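Local coordinates for CRISPR protein (Archaeoglobus fulgidus, PDB 4MJK), which probably serves as a Cas5-family subunit of an archaeal type I-A CRISPR Cascade complex, which uses guide RNA to recognise invading DNA, at residues Leu243-Lys251 with Gly256-Cys264; Asn65-Cys76 with Ala125-Glu136. One frame throughout, in Å; residues are numbered along the deposited sequence.

Contact 1: residues Leu243-Lys251 with Gly256-Cys264; sequences LVEVGGDFK and GGEVVIGRC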
# COMPACT_ATOMS: atom_id res chain seq x y z
N LEU A 243 -26.66 8.39 15.28
CA LEU A 243 -28.11 8.29 15.28
C LEU A 243 -28.64 8.96 14.02
O LEU A 243 -28.31 10.10 13.71
CB LEU A 243 -28.68 8.97 16.51
CG LEU A 243 -28.29 8.32 17.84
CD1 LEU A 243 -28.64 9.25 19.01
CD2 LEU A 243 -28.98 6.97 17.99
N VAL A 244 -29.47 8.24 13.28
CA VAL A 244 -29.94 8.76 12.01
C VAL A 244 -31.45 8.61 11.91
O VAL A 244 -32.00 7.56 12.27
CB VAL A 244 -29.28 8.02 10.83
CG1 VAL A 244 -29.75 8.59 9.52
CG2 VAL A 244 -27.75 8.12 10.92
N GLU A 245 -32.11 9.66 11.45
CA GLU A 245 -33.54 9.62 11.20
C GLU A 245 -33.77 9.30 9.73
O GLU A 245 -33.21 9.95 8.85
CB GLU A 245 -34.18 10.97 11.54
CG GLU A 245 -35.56 10.88 12.13
CD GLU A 245 -35.90 12.14 12.94
OE1 GLU A 245 -35.81 13.26 12.37
OE2 GLU A 245 -36.23 12.02 14.15
N VAL A 246 -34.60 8.30 9.46
CA VAL A 246 -34.76 7.81 8.09
C VAL A 246 -36.23 7.79 7.67
O VAL A 246 -37.06 7.17 8.33
CB VAL A 246 -34.14 6.40 7.94
CG1 VAL A 246 -34.24 5.91 6.51
CG2 VAL A 246 -32.67 6.42 8.39
N GLY A 247 -36.53 8.46 6.56
CA GLY A 247 -37.88 8.47 6.02
C GLY A 247 -37.85 8.81 4.54
O GLY A 247 -36.80 8.78 3.93
N GLY A 248 -39.00 9.14 3.97
CA GLY A 248 -39.07 9.48 2.56
C GLY A 248 -38.79 8.27 1.69
O GLY A 248 -39.38 7.22 1.92
N ASP A 249 -37.91 8.42 0.71
CA ASP A 249 -37.53 7.29 -0.16
C ASP A 249 -36.57 6.27 0.48
O ASP A 249 -36.14 5.31 -0.18
CB ASP A 249 -36.90 7.81 -1.46
CG ASP A 249 -37.77 8.83 -2.17
OD1 ASP A 249 -39.00 8.63 -2.24
OD2 ASP A 249 -37.22 9.85 -2.66
N PHE A 250 -36.23 6.47 1.75
CA PHE A 250 -35.18 5.67 2.38
C PHE A 250 -35.71 4.84 3.53
O PHE A 250 -36.69 5.22 4.16
CB PHE A 250 -34.05 6.56 2.88
CG PHE A 250 -33.33 7.29 1.79
CD1 PHE A 250 -33.78 8.53 1.35
CD2 PHE A 250 -32.22 6.72 1.18
CE1 PHE A 250 -33.13 9.20 0.34
CE2 PHE A 250 -31.56 7.38 0.16
CZ PHE A 250 -32.01 8.62 -0.26
N LYS A 251 -35.03 3.72 3.78
CA LYS A 251 -35.38 2.81 4.86
C LYS A 251 -34.09 2.30 5.47
O LYS A 251 -33.05 2.28 4.81
CB LYS A 251 -36.14 1.60 4.33
CG LYS A 251 -37.45 1.91 3.60
CD LYS A 251 -38.53 2.33 4.58
CE LYS A 251 -39.86 2.54 3.88
NZ LYS A 251 -40.83 3.16 4.81
N GLY A 256 -30.02 -8.47 13.13
CA GLY A 256 -29.41 -8.46 14.44
C GLY A 256 -28.99 -7.04 14.75
O GLY A 256 -29.80 -6.12 14.64
N GLY A 257 -27.73 -6.85 15.13
CA GLY A 257 -27.25 -5.52 15.46
C GLY A 257 -26.80 -4.69 14.26
O GLY A 257 -26.55 -3.50 14.39
N GLU A 258 -26.70 -5.32 13.09
CA GLU A 258 -26.18 -4.63 11.91
C GLU A 258 -27.29 -3.85 11.23
O GLU A 258 -28.32 -4.43 10.86
CB GLU A 258 -25.57 -5.61 10.92
CG GLU A 258 -24.62 -6.66 11.54
CD GLU A 258 -23.36 -6.05 12.14
OE1 GLU A 258 -22.69 -5.24 11.46
OE2 GLU A 258 -23.03 -6.38 13.30
N VAL A 259 -27.08 -2.56 11.05
CA VAL A 259 -28.08 -1.70 10.41
C VAL A 259 -27.48 -0.92 9.25
O VAL A 259 -26.48 -0.24 9.39
CB VAL A 259 -28.69 -0.70 11.41
CG1 VAL A 259 -29.80 0.11 10.73
CG2 VAL A 259 -29.24 -1.44 12.63
N VAL A 260 -28.09 -1.02 8.08
CA VAL A 260 -27.63 -0.22 6.97
C VAL A 260 -28.79 0.55 6.34
O VAL A 260 -29.90 0.05 6.24
CB VAL A 260 -26.90 -1.07 5.92
CG1 VAL A 260 -27.87 -2.03 5.22
CG2 VAL A 260 -26.18 -0.18 4.94
N ILE A 261 -28.52 1.77 5.91
CA ILE A 261 -29.56 2.62 5.33
C ILE A 261 -29.54 2.50 3.81
O ILE A 261 -28.48 2.59 3.20
CB ILE A 261 -29.36 4.09 5.74
CG1 ILE A 261 -29.50 4.25 7.25
CG2 ILE A 261 -30.37 5.01 5.04
CD1 ILE A 261 -28.89 5.53 7.77
N GLY A 262 -30.71 2.28 3.21
CA GLY A 262 -30.80 2.21 1.77
C GLY A 262 -32.11 2.80 1.27
O GLY A 262 -32.76 3.58 1.97
N ARG A 263 -32.50 2.44 0.05
CA ARG A 263 -33.71 2.99 -0.53
C ARG A 263 -34.87 2.04 -0.28
O ARG A 263 -34.67 0.85 -0.03
CB ARG A 263 -33.55 3.20 -2.04
CG ARG A 263 -33.29 1.93 -2.83
CD ARG A 263 -33.34 2.17 -4.33
NE ARG A 263 -32.78 1.06 -5.09
CZ ARG A 263 -32.77 0.98 -6.42
NH1 ARG A 263 -33.32 1.94 -7.15
NH2 ARG A 263 -32.23 -0.06 -7.03
N CYS A 264 -36.08 2.57 -0.34
CA CYS A 264 -37.24 1.69 -0.35
C CYS A 264 -37.33 1.03 -1.72
O CYS A 264 -37.78 -0.11 -1.83
CB CYS A 264 -38.53 2.45 -0.03
SG CYS A 264 -38.81 3.88 -1.06
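Ile261 meets two valines of 243-251 through its side-chain tip. Its CD1 lies 3.6 Å from Val244 CG1 and 3.9 Å from Val246 CG2, in apolar packing. With chi1 at -63°, CG1 of Ile261 sits anti to the carbonyl carbon, and an extended chi2 (161°) carries CD1 on to the valines; Ile174 borders the same isoleucine. Shortening Ile261 to an alanine would probably leave both valine methyls without this partner and open a gap between strands 241-246 and 258-263.

The polar part is backbone pairing. Lys251 N donates to Gly262 O (2.9 Å) from above the carbonyl plane, while Gly262 N returns a bond to Lys251 O (2.8 Å) almost in line with that carbonyl (178° at O). Cys264 N reaches Asp249 O at 2.7 Å. Where Phe250 faces Arg263 in a non-hydrogen-bonded pair, Phe250 CA comes 3.2 Å from Gly262 O, which also sits at the edge of the Phe250 ring. On the other side of the hairpin, Lys251 CG lies against Cys264 CB, 3.8 Å apart, before its amine leaves for Asp171.

A type II' turn, Gly247 to Phe250, leads from strand 241-246 into the antiparallel beta hairpin of strands 250-255 and 258-263.

Contact 2: residues Asn65-Cys76 with Ala125-Glu136; sequences NLLAIGWKALNC and APKIRWFLVFKE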
# COMPACT_ATOMS: atom_id res chain seq x y z
N ASN A 65 -31.48 -4.42 -8.61
CA ASN A 65 -31.99 -5.20 -7.48
C ASN A 65 -31.47 -4.72 -6.12
O ASN A 65 -31.89 -5.21 -5.07
CB ASN A 65 -31.68 -6.69 -7.67
CG ASN A 65 -32.45 -7.30 -8.83
OD1 ASN A 65 -31.85 -7.82 -9.78
ND2 ASN A 65 -33.78 -7.25 -8.76
N LEU A 66 -30.57 -3.74 -6.14
CA LEU A 66 -29.93 -3.30 -4.91
C LEU A 66 -30.81 -2.36 -4.10
O LEU A 66 -31.30 -1.37 -4.62
CB LEU A 66 -28.60 -2.61 -5.22
CG LEU A 66 -27.70 -2.22 -4.03
CD1 LEU A 66 -27.06 -3.44 -3.38
CD2 LEU A 66 -26.62 -1.25 -4.49
N LEU A 67 -31.00 -2.66 -2.82
CA LEU A 67 -31.73 -1.78 -1.92
C LEU A 67 -30.79 -0.95 -1.04
O LEU A 67 -31.11 0.17 -0.67
CB LEU A 67 -32.67 -2.59 -1.03
CG LEU A 67 -33.77 -3.29 -1.83
CD1 LEU A 67 -34.68 -4.08 -0.90
CD2 LEU A 67 -34.55 -2.27 -2.67
N ALA A 68 -29.64 -1.54 -0.70
CA ALA A 68 -28.71 -0.86 0.21
C ALA A 68 -27.30 -1.36 0.01
O ALA A 68 -27.08 -2.53 -0.28
CB ALA A 68 -29.14 -1.09 1.66
N ILE A 69 -26.33 -0.46 0.18
CA ILE A 69 -24.94 -0.87 0.27
C ILE A 69 -24.21 0.08 1.19
O ILE A 69 -24.15 1.28 0.92
CB ILE A 69 -24.24 -0.93 -1.10
CG1 ILE A 69 -22.76 -1.28 -0.92
CG2 ILE A 69 -24.41 0.37 -1.86
CD1 ILE A 69 -22.04 -1.62 -2.24
N GLY A 70 -23.69 -0.46 2.29
CA GLY A 70 -22.94 0.32 3.27
C GLY A 70 -21.72 -0.48 3.69
O GLY A 70 -21.63 -1.68 3.42
N TRP A 71 -20.77 0.18 4.36
CA TRP A 71 -19.54 -0.48 4.74
C TRP A 71 -18.93 0.24 5.92
O TRP A 71 -19.28 1.39 6.20
CB TRP A 71 -18.54 -0.49 3.57
CG TRP A 71 -18.24 0.89 3.05
CD1 TRP A 71 -17.19 1.70 3.41
CD2 TRP A 71 -19.02 1.64 2.11
NE1 TRP A 71 -17.27 2.90 2.73
CE2 TRP A 71 -18.39 2.89 1.94
CE3 TRP A 71 -20.19 1.37 1.39
CZ2 TRP A 71 -18.88 3.85 1.07
CZ3 TRP A 71 -20.68 2.34 0.53
CH2 TRP A 71 -20.03 3.57 0.38
N LYS A 72 -18.04 -0.45 6.62
CA LYS A 72 -17.31 0.12 7.73
C LYS A 72 -15.98 -0.60 7.91
O LYS A 72 -15.86 -1.80 7.60
CB LYS A 72 -18.12 0.04 9.03
CG LYS A 72 -18.36 -1.36 9.51
CD LYS A 72 -19.34 -1.41 10.67
CE LYS A 72 -19.61 -2.85 11.09
NZ LYS A 72 -20.59 -2.98 12.23
N ALA A 73 -14.99 0.12 8.41
CA ALA A 73 -13.68 -0.46 8.70
C ALA A 73 -13.84 -1.29 9.96
O ALA A 73 -14.61 -0.92 10.82
CB ALA A 73 -12.64 0.65 8.91
N LEU A 74 -13.13 -2.41 10.03
CA LEU A 74 -13.13 -3.24 11.23
C LEU A 74 -11.88 -2.97 12.06
O LEU A 74 -11.90 -3.09 13.28
CB LEU A 74 -13.20 -4.73 10.86
CG LEU A 74 -14.46 -5.09 10.05
CD1 LEU A 74 -14.46 -6.54 9.56
CD2 LEU A 74 -15.71 -4.79 10.86
N ASN A 75 -10.78 -2.61 11.41
CA ASN A 75 -9.52 -2.49 12.13
C ASN A 75 -8.52 -1.58 11.43
O ASN A 75 -7.31 -1.73 11.59
CB ASN A 75 -8.87 -3.87 12.26
CG ASN A 75 -8.38 -4.40 10.93
OD1 ASN A 75 -8.82 -3.93 9.88
ND2 ASN A 75 -7.44 -5.33 10.97
N CYS A 76 -9.01 -0.64 10.64
CA CYS A 76 -8.09 0.15 9.82
C CYS A 76 -8.60 1.56 9.60
O CYS A 76 -9.77 1.88 9.86
CB CYS A 76 -7.81 -0.56 8.48
SG CYS A 76 -9.25 -0.73 7.38
N ALA A 125 -4.02 -7.78 8.82
CA ALA A 125 -4.22 -7.09 7.55
C ALA A 125 -5.47 -6.21 7.68
O ALA A 125 -6.38 -6.52 8.44
CB ALA A 125 -4.39 -8.11 6.44
N PRO A 126 -5.51 -5.08 6.97
CA PRO A 126 -6.68 -4.19 7.10
C PRO A 126 -7.94 -4.82 6.52
O PRO A 126 -7.89 -5.40 5.43
CB PRO A 126 -6.27 -2.96 6.30
CG PRO A 126 -5.20 -3.43 5.38
CD PRO A 126 -4.48 -4.53 6.07
N LYS A 127 -9.06 -4.69 7.23
CA LYS A 127 -10.31 -5.31 6.83
C LYS A 127 -11.46 -4.31 6.80
O LYS A 127 -11.55 -3.43 7.64
CB LYS A 127 -10.67 -6.44 7.80
CG LYS A 127 -9.79 -7.68 7.66
CD LYS A 127 -10.32 -8.82 8.53
CE LYS A 127 -10.29 -8.44 10.00
NZ LYS A 127 -11.15 -9.35 10.84
N ILE A 128 -12.35 -4.48 5.82
CA ILE A 128 -13.57 -3.69 5.71
C ILE A 128 -14.76 -4.64 5.57
O ILE A 128 -14.65 -5.67 4.90
CB ILE A 128 -13.53 -2.76 4.45
CG1 ILE A 128 -12.39 -1.74 4.59
CG2 ILE A 128 -14.89 -2.05 4.27
CD1 ILE A 128 -12.20 -0.85 3.37
N ARG A 129 -15.87 -4.33 6.23
CA ARG A 129 -17.09 -5.13 6.10
C ARG A 129 -18.13 -4.39 5.26
O ARG A 129 -18.44 -3.22 5.53
CB ARG A 129 -17.68 -5.47 7.48
CG ARG A 129 -19.00 -6.27 7.40
CD ARG A 129 -19.51 -6.73 8.79
NE ARG A 129 -18.51 -7.56 9.47
CZ ARG A 129 -18.39 -7.66 10.79
NH1 ARG A 129 -19.20 -6.98 11.58
NH2 ARG A 129 -17.45 -8.43 11.32
N TRP A 130 -18.67 -5.07 4.26
CA TRP A 130 -19.79 -4.55 3.47
C TRP A 130 -21.09 -5.22 3.88
O TRP A 130 -21.12 -6.41 4.22
CB TRP A 130 -19.57 -4.76 1.97
CG TRP A 130 -18.83 -3.66 1.28
CD1 TRP A 130 -19.36 -2.57 0.65
CD2 TRP A 130 -17.41 -3.55 1.14
NE1 TRP A 130 -18.36 -1.78 0.12
CE2 TRP A 130 -17.15 -2.36 0.41
CE3 TRP A 130 -16.33 -4.33 1.56
CZ2 TRP A 130 -15.85 -1.94 0.10
CZ3 TRP A 130 -15.03 -3.92 1.23
CH2 TRP A 130 -14.81 -2.73 0.52
N PHE A 131 -22.17 -4.44 3.85
CA PHE A 131 -23.50 -4.94 4.15
C PHE A 131 -24.34 -4.50 2.96
O PHE A 131 -24.58 -3.30 2.76
CB PHE A 131 -24.00 -4.33 5.48
CG PHE A 131 -25.34 -4.85 5.96
CD1 PHE A 131 -26.01 -5.86 5.29
CD2 PHE A 131 -25.91 -4.33 7.12
CE1 PHE A 131 -27.24 -6.33 5.76
CE2 PHE A 131 -27.14 -4.81 7.60
CZ PHE A 131 -27.80 -5.81 6.91
N LEU A 132 -24.72 -5.48 2.14
CA LEU A 132 -25.53 -5.24 0.95
C LEU A 132 -26.91 -5.84 1.16
O LEU A 132 -27.04 -6.90 1.80
CB LEU A 132 -24.88 -5.88 -0.29
CG LEU A 132 -23.74 -5.08 -0.95
CD1 LEU A 132 -22.53 -5.05 -0.04
CD2 LEU A 132 -23.36 -5.67 -2.31
N VAL A 133 -27.93 -5.16 0.65
CA VAL A 133 -29.29 -5.69 0.72
C VAL A 133 -29.86 -5.70 -0.69
O VAL A 133 -29.75 -4.70 -1.39
CB VAL A 133 -30.21 -4.83 1.63
CG1 VAL A 133 -31.65 -5.40 1.62
CG2 VAL A 133 -29.67 -4.76 3.07
N PHE A 134 -30.43 -6.83 -1.12
CA PHE A 134 -31.08 -6.93 -2.43
C PHE A 134 -32.57 -7.27 -2.31
O PHE A 134 -33.01 -7.88 -1.34
CB PHE A 134 -30.39 -7.99 -3.29
CG PHE A 134 -28.97 -7.65 -3.66
CD1 PHE A 134 -28.71 -6.85 -4.75
CD2 PHE A 134 -27.91 -8.14 -2.91
CE1 PHE A 134 -27.39 -6.53 -5.10
CE2 PHE A 134 -26.60 -7.82 -3.24
CZ PHE A 134 -26.34 -7.02 -4.33
N LYS A 135 -33.34 -6.89 -3.33
CA LYS A 135 -34.78 -7.14 -3.34
C LYS A 135 -35.06 -8.64 -3.36
O LYS A 135 -36.05 -9.11 -2.79
CB LYS A 135 -35.43 -6.46 -4.54
CG LYS A 135 -36.87 -6.06 -4.34
CD LYS A 135 -37.37 -5.29 -5.55
CE LYS A 135 -36.25 -4.42 -6.12
NZ LYS A 135 -36.65 -3.77 -7.40
N GLU A 136 -34.19 -9.39 -4.03
CA GLU A 136 -34.19 -10.86 -3.92
C GLU A 136 -32.78 -11.41 -4.03
O GLU A 136 -31.83 -10.65 -4.21
CB GLU A 136 -35.05 -11.49 -5.01
CG GLU A 136 -34.47 -11.35 -6.39
CD GLU A 136 -35.11 -10.21 -7.15
OE1 GLU A 136 -36.35 -10.06 -7.07
OE2 GLU A 136 -34.37 -9.45 -7.82
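Trp71 lays its CB over one face of the Trp130 pyrrole ring, 3.7 Å from the centroid and 11° off the normal, a CH-pi contact. The two indoles cross obliquely, their planes 36° apart. Ile128 CG2 lies over the benzene part of Trp130, on the same face, and Phe36 of helix 33-46 stacks on Trp130. Along this side of the sheet, Ile69 CG1 lies 3.9 Å from Leu132 CD1, and Leu66 CD1 sits over a face of the Phe134 ring, 4.0 Å from its centroid.

Val133 O takes two bonds, from Leu67 N (2.8 Å) and Ala68 N (3.2 Å), both from one face of its carbonyl plane: a classic beta bulge. At the opposite end, Asn75 OD1 accepts from Lys127 N on a lone pair at 2.8 Å, and its ND2 donates to Ala125 O (3.0 Å), so the amide replaces backbone pairing where the strand gives out.

On the other side, Leu74 CD2 stands over the centre of the Arg129 guanidinium. The chemistry implies an apolar side bearing both tryptophans and, opposite it, a mixed side where Ala68, Phe131 and Val133 adjoin Arg129 and Lys72, whose charges are probably balanced by Asp7, Asp177 and Glu258.

How the contacts relate
From the N terminus, contact 2 comes first: strand 66-73 pairs with strand 127-134 and closes a loop of 48 residues that holds strand 76-80, helix 81-87 and strand 115-120. Contact 1 closes a loop of four residues, all in strand 250-255, just before the bend at Gly256-Gly257. The two follow in series, neither nesting nor crossing, with centres about 14 Å apart. Both reach one antiparallel sheet, in which strands 2-10 and 157-170 stand between their pairs, and contact 1 also joins it to the smaller sheet through strand 241-246. They touch directly: Arg263 N and NE probably bond to Leu67 O and Leu66 O, at 2.8 and 2.9 Å, tying the C-terminal hairpin to the earlier pair.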